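Putative phosphosugar isomerase (Clostridium difficile, PDB 3G68) is a putative double-SIS-domain phosphosugar isomerase that probably binds sugar phosphates, as related isomerases of the glucosamine-6-phosphate synthase type do. Local coordinates at residues B[208-219]-B[257-267]; B[228-236]-B[321-332]. All coordinates share one frame; numbering follows the deposited sequence.

Interaction 1: B[208-219]-B[257-267]; sequences SKEIRIIGHSDI and DSTIFILDTGK
I211, I213 and I214 pair with T259, F261 and I262 where strands 210-215 and 258-264 run parallel in the 2-1-3-4-5 sheet of the C-terminal half, the alpha-beta-alpha sandwich of an SIS domain. Five backbone hydrogen bonds join them, alternating in direction: T259 N to E210 O, R212 N to T259 O, F261 N to R212 O, I214 N to F261 O (2.8 Å) and L263 N to I214 O. CA-H...O contacts such as I211 CA to T259 O (3.2 Å) fill the intervals.

Apolar side chains line the face turned to helix 220-234. There I211 presents CG2 to the edge of the F261 ring, 3.5 Å from CD2; CG2 gets there by lying opposite the backbone N, with CG1 beside that N (chi1 -58°). Further along, I213 CG2 reaches L263 CD1, and I219 CD1 packs against L263 CB (3.6 Å). On the other face I214 CB lies 4.4 Å from I262 CG1.

Polar groups gather at the two ends. S258 OG donates to E210 OE2 (2.7 Å) from the syn side, 35° out of the carboxylate plane, while R212 NH1 forms a salt bridge with E210 OE1. One water links E210 OE1 to T259 O; another joins K209 N, D257 O and T259 OG1.

Beyond the strand ends, K267 crosses the H216 ring at about a right angle, its CD in an off-centre CH-pi contact. Its chain bends at chi3 (83°), and NZ meets the syn lone pair of D218 OD2 at 2.7 Å.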
loop_
_atom_site.group_PDB
_atom_site.type_symbol
_atom_site.label_atom_id
_atom_site.label_comp_id
_atom_site.label_asym_id
_atom_site.label_seq_id
_atom_site.Cartn_x
_atom_site.Cartn_y
_atom_site.Cartn_z
ATOM N N SER B 208 53.221 -28.466 5.398
ATOM C CA SER B 208 54.107 -27.574 4.612
ATOM C C SER B 208 55.561 -27.672 5.087
ATOM O O SER B 208 55.842 -27.587 6.273
ATOM C CB SER B 208 53.680 -26.109 4.686
ATOM O OG SER B 208 52.347 -25.871 4.282
ATOM N N LYS B 209 56.448 -27.920 4.136
ATOM C CA LYS B 209 57.887 -28.048 4.354
ATOM C C LYS B 209 58.632 -26.818 3.805
ATOM O O LYS B 209 59.574 -26.380 4.427
ATOM C CB LYS B 209 58.410 -29.297 3.665
ATOM C CG LYS B 209 57.920 -30.605 4.318
ATOM C CD LYS B 209 58.349 -31.817 3.552
ATOM C CE LYS B 209 57.858 -33.100 4.235
ATOM N NZ LYS B 209 56.378 -33.071 4.495
ATOM N N GLU B 210 58.244 -26.335 2.622
ATOM C CA GLU B 210 58.822 -25.109 2.037
ATOM C C GLU B 210 57.856 -24.587 1.018
ATOM O O GLU B 210 57.240 -25.377 0.251
ATOM C CB GLU B 210 60.233 -25.346 1.483
ATOM C CG GLU B 210 60.387 -26.392 0.414
ATOM C CD GLU B 210 60.264 -25.853 -0.991
ATOM O OE1 GLU B 210 59.911 -24.671 -1.133
ATOM O OE2 GLU B 210 60.537 -26.638 -1.971
ATOM N N ILE B 211 57.707 -23.275 1.002
ATOM C CA ILE B 211 56.704 -22.635 0.167
ATOM C C ILE B 211 57.284 -21.576 -0.759
ATOM O O ILE B 211 58.219 -20.867 -0.407
ATOM C CB ILE B 211 55.646 -21.923 1.069
ATOM C CG1 ILE B 211 54.968 -22.902 2.039
ATOM C CG2 ILE B 211 54.568 -21.222 0.205
ATOM C CD1 ILE B 211 54.157 -22.241 3.159
ATOM N N ARG B 212 56.699 -21.454 -1.941
ATOM C CA ARG B 212 57.001 -20.379 -2.859
ATOM C C ARG B 212 55.656 -19.787 -3.309
ATOM O O ARG B 212 54.690 -20.513 -3.446
ATOM C CB ARG B 212 57.837 -20.865 -4.054
ATOM C CG ARG B 212 59.235 -21.224 -3.633
ATOM C CD ARG B 212 60.088 -21.511 -4.849
ATOM N NE ARG B 212 61.432 -21.887 -4.451
ATOM C CZ ARG B 212 61.800 -23.109 -4.123
ATOM N NH1 ARG B 212 60.946 -24.137 -4.179
ATOM N NH2 ARG B 212 63.057 -23.326 -3.749
ATOM N N ILE B 213 55.574 -18.474 -3.425
ATOM C CA ILE B 213 54.354 -17.794 -3.894
ATOM C C ILE B 213 54.736 -17.171 -5.237
ATOM O O ILE B 213 55.806 -16.562 -5.352
ATOM C CB ILE B 213 53.865 -16.691 -2.933
ATOM C CG1 ILE B 213 53.664 -17.256 -1.534
ATOM C CG2 ILE B 213 52.548 -16.062 -3.453
ATOM C CD1 ILE B 213 53.319 -16.167 -0.488
ATOM N N ILE B 214 53.887 -17.358 -6.251
ATOM C CA ILE B 214 54.108 -16.769 -7.573
ATOM C C ILE B 214 52.954 -15.798 -7.819
ATOM O O ILE B 214 51.776 -16.212 -7.769
ATOM C CB ILE B 214 54.141 -17.825 -8.689
ATOM C CG1 ILE B 214 55.134 -18.941 -8.354
ATOM C CG2 ILE B 214 54.441 -17.173 -10.043
ATOM C CD1 ILE B 214 55.171 -20.032 -9.374
ATOM N N GLY B 215 53.284 -14.518 -8.022
ATOM C CA GLY B 215 52.291 -13.456 -8.251
ATOM C C GLY B 215 52.501 -12.703 -9.559
ATOM O O GLY B 215 53.529 -12.845 -10.218
ATOM N N HIS B 216 51.500 -11.907 -9.930
ATOM C CA HIS B 216 51.600 -11.001 -11.061
ATOM C C HIS B 216 52.328 -9.724 -10.591
ATOM O O HIS B 216 52.262 -9.385 -9.409
ATOM C CB HIS B 216 50.197 -10.641 -11.584
ATOM C CG HIS B 216 50.214 -9.799 -12.826
ATOM N ND1 HIS B 216 50.245 -8.427 -12.785
ATOM C CD2 HIS B 216 50.230 -10.136 -14.137
ATOM C CE1 HIS B 216 50.255 -7.949 -14.016
ATOM N NE2 HIS B 216 50.247 -8.965 -14.857
ATOM N N SER B 217 52.975 -8.995 -11.514
ATOM C CA SER B 217 53.675 -7.754 -11.156
ATOM C C SER B 217 52.793 -6.713 -10.431
ATOM O O SER B 217 53.291 -5.970 -9.591
ATOM C CB SER B 217 54.337 -7.100 -12.389
ATOM O OG SER B 217 53.426 -6.930 -13.455
ATOM N N ASP B 218 51.496 -6.682 -10.734
ATOM C CA ASP B 218 50.553 -5.741 -10.113
ATOM C C ASP B 218 50.408 -5.954 -8.606
ATOM O O ASP B 218 50.027 -5.010 -7.898
ATOM C CB ASP B 218 49.160 -5.808 -10.770
ATOM C CG ASP B 218 49.152 -5.326 -12.199
ATOM O OD1 ASP B 218 50.069 -4.563 -12.597
ATOM O OD2 ASP B 218 48.204 -5.699 -12.909
ATOM N N ILE B 219 50.729 -7.171 -8.139
ATOM C CA ILE B 219 50.692 -7.516 -6.729
ATOM C C ILE B 219 52.073 -8.003 -6.228
ATOM O O ILE B 219 52.171 -8.746 -5.272
ATOM C CB ILE B 219 49.523 -8.497 -6.397
ATOM C CG1 ILE B 219 49.564 -9.735 -7.283
ATOM C CG2 ILE B 219 48.172 -7.708 -6.480
ATOM C CD1 ILE B 219 48.637 -10.935 -6.792
ATOM N N ASP B 257 58.171 -32.232 -2.461
ATOM C CA ASP B 257 57.957 -31.629 -1.136
ATOM C C ASP B 257 57.722 -30.099 -1.178
ATOM O O ASP B 257 57.577 -29.479 -0.106
ATOM C CB ASP B 257 59.155 -31.911 -0.210
ATOM C CG ASP B 257 59.180 -33.330 0.369
ATOM O OD1 ASP B 257 58.149 -34.058 0.390
ATOM O OD2 ASP B 257 60.271 -33.683 0.858
ATOM N N SER B 258 57.708 -29.485 -2.372
ATOM C CA SER B 258 57.474 -28.053 -2.519
ATOM C C SER B 258 55.970 -27.739 -2.478
ATOM O O SER B 258 55.144 -28.489 -3.068
ATOM C CB SER B 258 57.971 -27.544 -3.891
ATOM O OG SER B 258 59.357 -27.791 -4.089
ATOM N N THR B 259 55.641 -26.642 -1.807
ATOM C CA THR B 259 54.309 -26.055 -1.792
ATOM C C THR B 259 54.391 -24.757 -2.583
ATOM O O THR B 259 55.314 -23.931 -2.359
ATOM C CB THR B 259 53.819 -25.797 -0.388
ATOM O OG1 THR B 259 53.710 -27.048 0.315
ATOM C CG2 THR B 259 52.430 -25.100 -0.422
ATOM N N ILE B 260 53.411 -24.553 -3.463
ATOM C CA ILE B 260 53.345 -23.335 -4.299
ATOM C C ILE B 260 51.947 -22.748 -4.287
ATOM O O ILE B 260 50.950 -23.455 -4.473
ATOM C CB ILE B 260 53.748 -23.515 -5.803
ATOM C CG1 ILE B 260 55.064 -24.264 -5.957
ATOM C CG2 ILE B 260 53.882 -22.144 -6.486
ATOM C CD1 ILE B 260 54.918 -25.719 -5.818
ATOM N N PHE B 261 51.893 -21.434 -4.020
ATOM C CA PHE B 261 50.662 -20.647 -4.045
ATOM C C PHE B 261 50.782 -19.753 -5.269
ATOM O O PHE B 261 51.798 -19.042 -5.410
ATOM C CB PHE B 261 50.489 -19.787 -2.809
ATOM C CG PHE B 261 50.217 -20.572 -1.598
ATOM C CD1 PHE B 261 48.932 -21.053 -1.358
ATOM C CD2 PHE B 261 51.227 -20.888 -0.713
ATOM C CE1 PHE B 261 48.649 -21.814 -0.253
ATOM C CE2 PHE B 261 50.950 -21.649 0.438
ATOM C CZ PHE B 261 49.658 -22.110 0.666
ATOM N N ILE B 262 49.793 -19.834 -6.161
ATOM C CA ILE B 262 49.738 -18.981 -7.353
ATOM C C ILE B 262 48.606 -17.963 -7.160
ATOM O O ILE B 262 47.440 -18.329 -7.010
ATOM C CB ILE B 262 49.574 -19.791 -8.659
ATOM C CG1 ILE B 262 50.792 -20.748 -8.810
ATOM C CG2 ILE B 262 49.503 -18.840 -9.869
ATOM C CD1 ILE B 262 50.895 -21.522 -10.137
ATOM N N LEU B 263 48.984 -16.689 -7.130
ATOM C CA LEU B 263 48.049 -15.570 -6.989
ATOM C C LEU B 263 47.764 -15.145 -8.429
ATOM O O LEU B 263 48.570 -14.465 -9.052
ATOM C CB LEU B 263 48.707 -14.457 -6.176
ATOM C CG LEU B 263 49.197 -14.841 -4.770
ATOM C CD1 LEU B 263 49.767 -13.575 -4.054
ATOM C CD2 LEU B 263 48.061 -15.448 -3.981
ATOM N N ASP B 264 46.646 -15.624 -8.960
ATOM C CA ASP B 264 46.288 -15.457 -10.365
ATOM C C ASP B 264 45.353 -14.257 -10.577
ATOM O O ASP B 264 44.143 -14.327 -10.334
ATOM C CB ASP B 264 45.680 -16.758 -10.903
ATOM C CG ASP B 264 45.213 -16.639 -12.357
ATOM O OD1 ASP B 264 45.667 -15.722 -13.077
ATOM O OD2 ASP B 264 44.378 -17.467 -12.766
ATOM N N THR B 265 45.922 -13.167 -11.083
ATOM C CA THR B 265 45.140 -11.929 -11.311
ATOM C C THR B 265 44.379 -11.889 -12.638
ATOM O O THR B 265 43.672 -10.911 -12.909
ATOM C CB THR B 265 46.005 -10.672 -11.206
ATOM O OG1 THR B 265 46.923 -10.634 -12.298
ATOM C CG2 THR B 265 46.749 -10.617 -9.866
ATOM N N GLY B 266 44.505 -12.942 -13.439
ATOM C CA GLY B 266 43.797 -13.041 -14.692
ATOM C C GLY B 266 44.432 -12.290 -15.857
ATOM O O GLY B 266 43.839 -12.250 -16.927
ATOM N N LYS B 267 45.613 -11.693 -15.660
ATOM C CA LYS B 267 46.335 -10.962 -16.724
ATOM C C LYS B 267 47.443 -11.797 -17.353
ATOM O O LYS B 267 48.106 -11.336 -18.279
ATOM C CB LYS B 267 46.943 -9.668 -16.189
ATOM C CG LYS B 267 45.936 -8.600 -15.860
ATOM C CD LYS B 267 46.560 -7.375 -15.149
ATOM C CE LYS B 267 47.195 -6.349 -16.076
ATOM N NZ LYS B 267 47.272 -5.002 -15.396
HETATM O O HOH W 1 51.536 -27.283 1.883
HETATM O O HOH W 2 55.797 -28.272 1.493
HETATM O O HOH W 3 58.127 -24.404 -3.130
HETATM O O HOH W 4 46.707 -7.767 -12.100
#

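Interaction 2: B[228-236]-B[321-332]; sequences LKLLETMRI and ICGEIPTLRGVD
M234, a selenomethionine, fills the hollow between I325, P326 and R329 where the C-terminal end of helix 220-234 packs on helix 316-324 and the turn after it, in the helical layer over one face of the C-terminal SIS sheet. Bends at chi2 and chi3 (-74° and -72°) fold its chain back. SE rests against P326 CD and 3.8 Å from I325 CG2. CE sits over the centre of one face of the R329 guanidinium, 3.5 Å from CZ.

One turn earlier, C322 is the opposing bump. Its SG enters the groove bounded by K229, L230 and T233, 3.8 Å from L230 CD2, which also touches I321 CG2. T233 OG1, bonded to K229 O in its own helix, borders this groove, and the P326 ring lies against T233 CB through CG (3.7 Å).

Past the helix end, V331 CG1 lies over one face of the R235 guanidinium, offset from its centre; R235 NE donates to E232 O, which lies in the guanidinium plane. The guanidinium edge of R329 takes the polar work: NH1 bonds V206 O, outside the two segments, NE reaches T233 O through a water, and NH2 donates to M234 O at 2.9 Å, nearly straight at 162°.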
loop_
_atom_site.group_PDB
_atom_site.type_symbol
_atom_site.label_atom_id
_atom_site.label_comp_id
_atom_site.label_asym_id
_atom_site.label_seq_id
_atom_site.Cartn_x
_atom_site.Cartn_y
_atom_site.Cartn_z
ATOM N N LEU B 228 56.882 -13.169 3.425
ATOM C CA LEU B 228 57.514 -12.845 4.731
ATOM C C LEU B 228 56.623 -13.274 5.903
ATOM O O LEU B 228 57.124 -13.828 6.871
ATOM C CB LEU B 228 57.825 -11.343 4.861
ATOM C CG LEU B 228 58.390 -10.811 6.177
ATOM C CD1 LEU B 228 59.737 -11.524 6.544
ATOM C CD2 LEU B 228 58.543 -9.242 6.157
ATOM N N LYS B 229 55.316 -13.031 5.822
ATOM C CA LYS B 229 54.432 -13.384 6.959
ATOM C C LYS B 229 54.325 -14.898 7.146
ATOM O O LYS B 229 54.323 -15.379 8.279
ATOM C CB LYS B 229 53.059 -12.715 6.855
ATOM C CG LYS B 229 53.126 -11.191 7.091
ATOM C CD LYS B 229 53.435 -10.855 8.551
ATOM C CE LYS B 229 54.252 -9.583 8.730
ATOM N NZ LYS B 229 53.518 -8.375 8.425
ATOM N N LEU B 230 54.295 -15.640 6.047
ATOM C CA LEU B 230 54.327 -17.118 6.141
ATOM C C LEU B 230 55.668 -17.554 6.764
ATOM O O LEU B 230 55.705 -18.454 7.602
ATOM C CB LEU B 230 54.162 -17.778 4.772
ATOM C CG LEU B 230 52.758 -17.890 4.145
ATOM C CD1 LEU B 230 52.842 -18.355 2.683
ATOM C CD2 LEU B 230 51.888 -18.830 4.964
ATOM N N LEU B 231 56.770 -16.968 6.312
ATOM C CA LEU B 231 58.084 -17.307 6.864
ATOM C C LEU B 231 58.112 -17.100 8.368
ATOM O O LEU B 231 58.574 -17.965 9.117
ATOM C CB LEU B 231 59.200 -16.454 6.245
ATOM C CG LEU B 231 60.656 -16.720 6.689
ATOM C CD1 LEU B 231 61.623 -16.262 5.569
ATOM C CD2 LEU B 231 61.023 -16.059 8.048
ATOM N N GLU B 232 57.627 -15.950 8.801
ATOM C CA GLU B 232 57.655 -15.595 10.236
ATOM C C GLU B 232 56.778 -16.487 11.105
ATOM O O GLU B 232 57.082 -16.691 12.271
ATOM C CB GLU B 232 57.221 -14.145 10.405
ATOM C CG GLU B 232 58.211 -13.130 9.833
ATOM C CD GLU B 232 57.698 -11.673 9.861
ATOM O OE1 GLU B 232 56.476 -11.426 9.974
ATOM O OE2 GLU B 232 58.548 -10.770 9.738
ATOM N N THR B 233 55.716 -17.048 10.534
ATOM C CA THR B 233 54.733 -17.819 11.314
ATOM C C THR B 233 54.826 -19.331 11.117
ATOM O O THR B 233 54.671 -20.104 12.069
ATOM C CB THR B 233 53.309 -17.312 11.003
ATOM O OG1 THR B 233 53.016 -17.433 9.595
ATOM C CG2 THR B 233 53.171 -15.849 11.428
HETATM N N MSE B 234 55.060 -19.752 9.883
HETATM C CA MSE B 234 55.227 -21.182 9.574
HETATM C C MSE B 234 56.651 -21.637 9.879
HETATM O O MSE B 234 56.917 -22.843 10.029
HETATM C CB MSE B 234 54.907 -21.455 8.106
HETATM C CG MSE B 234 53.511 -21.054 7.680
HETATM SE SE MSE B 234 52.168 -22.284 8.349
HETATM C CE MSE B 234 52.601 -23.793 7.187
ATOM N N ARG B 235 57.585 -20.685 9.919
ATOM C CA ARG B 235 58.989 -20.930 10.284
ATOM C C ARG B 235 59.709 -22.003 9.469
ATOM O O ARG B 235 60.354 -22.917 10.001
ATOM C CB ARG B 235 59.065 -21.176 11.773
ATOM C CG ARG B 235 58.604 -19.914 12.429
ATOM C CD ARG B 235 58.475 -19.964 13.833
ATOM N NE ARG B 235 57.852 -18.718 14.234
ATOM C CZ ARG B 235 57.496 -18.420 15.476
ATOM N NH1 ARG B 235 57.723 -19.262 16.478
ATOM N NH2 ARG B 235 56.911 -17.249 15.699
ATOM N N ILE B 236 59.567 -21.834 8.166
ATOM C CA ILE B 236 60.156 -22.690 7.153
ATOM C C ILE B 236 60.584 -21.762 6.030
ATOM O O ILE B 236 60.218 -20.575 6.035
ATOM C CB ILE B 236 59.120 -23.744 6.613
ATOM C CG1 ILE B 236 57.894 -23.050 6.012
ATOM C CG2 ILE B 236 58.754 -24.757 7.717
ATOM C CD1 ILE B 236 56.839 -24.011 5.454
ATOM N N ILE B 321 46.065 -18.068 6.680
ATOM C CA ILE B 321 46.893 -19.247 6.893
ATOM C C ILE B 321 47.878 -18.968 8.021
ATOM O O ILE B 321 48.052 -19.817 8.879
ATOM C CB ILE B 321 47.658 -19.703 5.637
ATOM C CG1 ILE B 321 46.712 -20.382 4.655
ATOM C CG2 ILE B 321 48.777 -20.710 6.020
ATOM C CD1 ILE B 321 47.327 -20.662 3.245
ATOM N N CYS B 322 48.466 -17.765 8.029
ATOM C CA CYS B 322 49.416 -17.375 9.081
ATOM C C CYS B 322 48.798 -17.382 10.470
ATOM O O CYS B 322 49.473 -17.692 11.449
ATOM C CB CYS B 322 50.063 -16.019 8.791
ATOM S SG CYS B 322 51.036 -15.960 7.258
ATOM N N GLY B 323 47.525 -17.008 10.570
ATOM C CA GLY B 323 46.838 -17.007 11.841
ATOM C C GLY B 323 46.420 -18.398 12.287
ATOM O O GLY B 323 46.520 -18.717 13.485
ATOM N N GLU B 324 45.986 -19.238 11.348
ATOM C CA GLU B 324 45.398 -20.542 11.698
ATOM C C GLU B 324 46.262 -21.812 11.711
ATOM O O GLU B 324 46.117 -22.681 12.582
ATOM C CB GLU B 324 44.241 -20.847 10.769
ATOM C CG GLU B 324 43.075 -19.884 10.905
ATOM C CD GLU B 324 41.822 -20.387 10.139
ATOM O OE1 GLU B 324 41.958 -21.321 9.324
ATOM O OE2 GLU B 324 40.706 -19.843 10.347
ATOM N N ILE B 325 47.107 -21.944 10.705
ATOM C CA ILE B 325 47.896 -23.179 10.539
ATOM C C ILE B 325 49.042 -23.288 11.545
ATOM O O ILE B 325 49.272 -24.383 12.039
ATOM C CB ILE B 325 48.309 -23.386 9.057
ATOM C CG1 ILE B 325 47.036 -23.457 8.181
ATOM C CG2 ILE B 325 49.182 -24.638 8.874
ATOM C CD1 ILE B 325 46.103 -24.719 8.402
ATOM N N PRO B 326 49.790 -22.194 11.830
ATOM C CA PRO B 326 50.834 -22.328 12.838
ATOM C C PRO B 326 50.350 -22.855 14.197
ATOM O O PRO B 326 51.106 -23.561 14.856
ATOM C CB PRO B 326 51.384 -20.915 12.990
ATOM C CG PRO B 326 51.215 -20.331 11.671
ATOM C CD PRO B 326 49.853 -20.880 11.202
ATOM N N THR B 327 49.106 -22.559 14.577
ATOM C CA THR B 327 48.547 -23.081 15.838
ATOM C C THR B 327 48.480 -24.619 15.823
ATOM O O THR B 327 48.453 -25.239 16.880
ATOM C CB THR B 327 47.147 -22.469 16.169
ATOM O OG1 THR B 327 46.180 -22.931 15.215
ATOM C CG2 THR B 327 47.197 -20.968 16.099
ATOM N N LEU B 328 48.441 -25.232 14.630
ATOM C CA LEU B 328 48.476 -26.696 14.502
ATOM C C LEU B 328 49.904 -27.245 14.347
ATOM O O LEU B 328 50.074 -28.447 14.189
ATOM C CB LEU B 328 47.619 -27.122 13.307
ATOM C CG LEU B 328 46.204 -26.567 13.179
ATOM C CD1 LEU B 328 45.549 -27.146 11.939
ATOM C CD2 LEU B 328 45.379 -26.874 14.413
ATOM N N ARG B 329 50.919 -26.383 14.435
ATOM C CA ARG B 329 52.331 -26.711 14.270
ATOM C C ARG B 329 53.175 -26.189 15.437
ATOM O O ARG B 329 54.359 -25.881 15.281
ATOM C CB ARG B 329 52.869 -26.108 12.945
ATOM C CG ARG B 329 52.203 -26.605 11.687
ATOM C CD ARG B 329 52.361 -25.604 10.522
ATOM N NE ARG B 329 53.750 -25.209 10.208
ATOM C CZ ARG B 329 54.542 -25.807 9.320
ATOM N NH1 ARG B 329 54.131 -26.839 8.614
ATOM N NH2 ARG B 329 55.773 -25.342 9.106
ATOM N N GLY B 330 52.562 -26.076 16.608
ATOM C CA GLY B 330 53.259 -25.664 17.836
ATOM C C GLY B 330 53.721 -24.225 17.972
ATOM O O GLY B 330 54.645 -23.958 18.741
ATOM N N VAL B 331 53.084 -23.304 17.247
ATOM C CA VAL B 331 53.481 -21.915 17.267
ATOM C C VAL B 331 52.284 -21.022 17.511
ATOM O O VAL B 331 51.180 -21.259 17.004
ATOM C CB VAL B 331 54.093 -21.511 15.931
ATOM C CG1 VAL B 331 54.422 -20.004 15.863
ATOM C CG2 VAL B 331 55.355 -22.364 15.640
ATOM N N ASP B 332 52.527 -19.997 18.323
ATOM C CA ASP B 332 51.599 -18.922 18.516
ATOM C C ASP B 332 52.168 -17.946 17.504
ATOM O O ASP B 332 53.244 -17.367 17.738
ATOM C CB ASP B 332 51.663 -18.353 19.938
ATOM C CG ASP B 332 50.813 -17.104 20.104
ATOM O OD1 ASP B 332 50.390 -16.527 19.076
ATOM O OD2 ASP B 332 50.592 -16.687 21.266
HETATM O O HOH W 5 54.369 -23.000 12.367
#

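How the interactions relate
Interactions 1 and 2 are successive layers of the C-terminal SIS domain, their centres about 17 Å apart. Strand 210-215 runs on into helix 220-234, whose last turns belong to interaction 2, so the sheet and its helical cover share one strand-helix unit. The layers meet at several points. R329 NH1 probably bonds S208 O at 3.0 Å and also bonds V206 O, tying the turn after helix 316-324 to the start of the strand. M234 CE packs 3.6 Å from S208 CB, and F261 CZ lies 3.8 Å from I321 CD1. The side chain of K229 lies about 6 Å from a bound citrate, probably from the crystallisation liquor, which may mark a pocket.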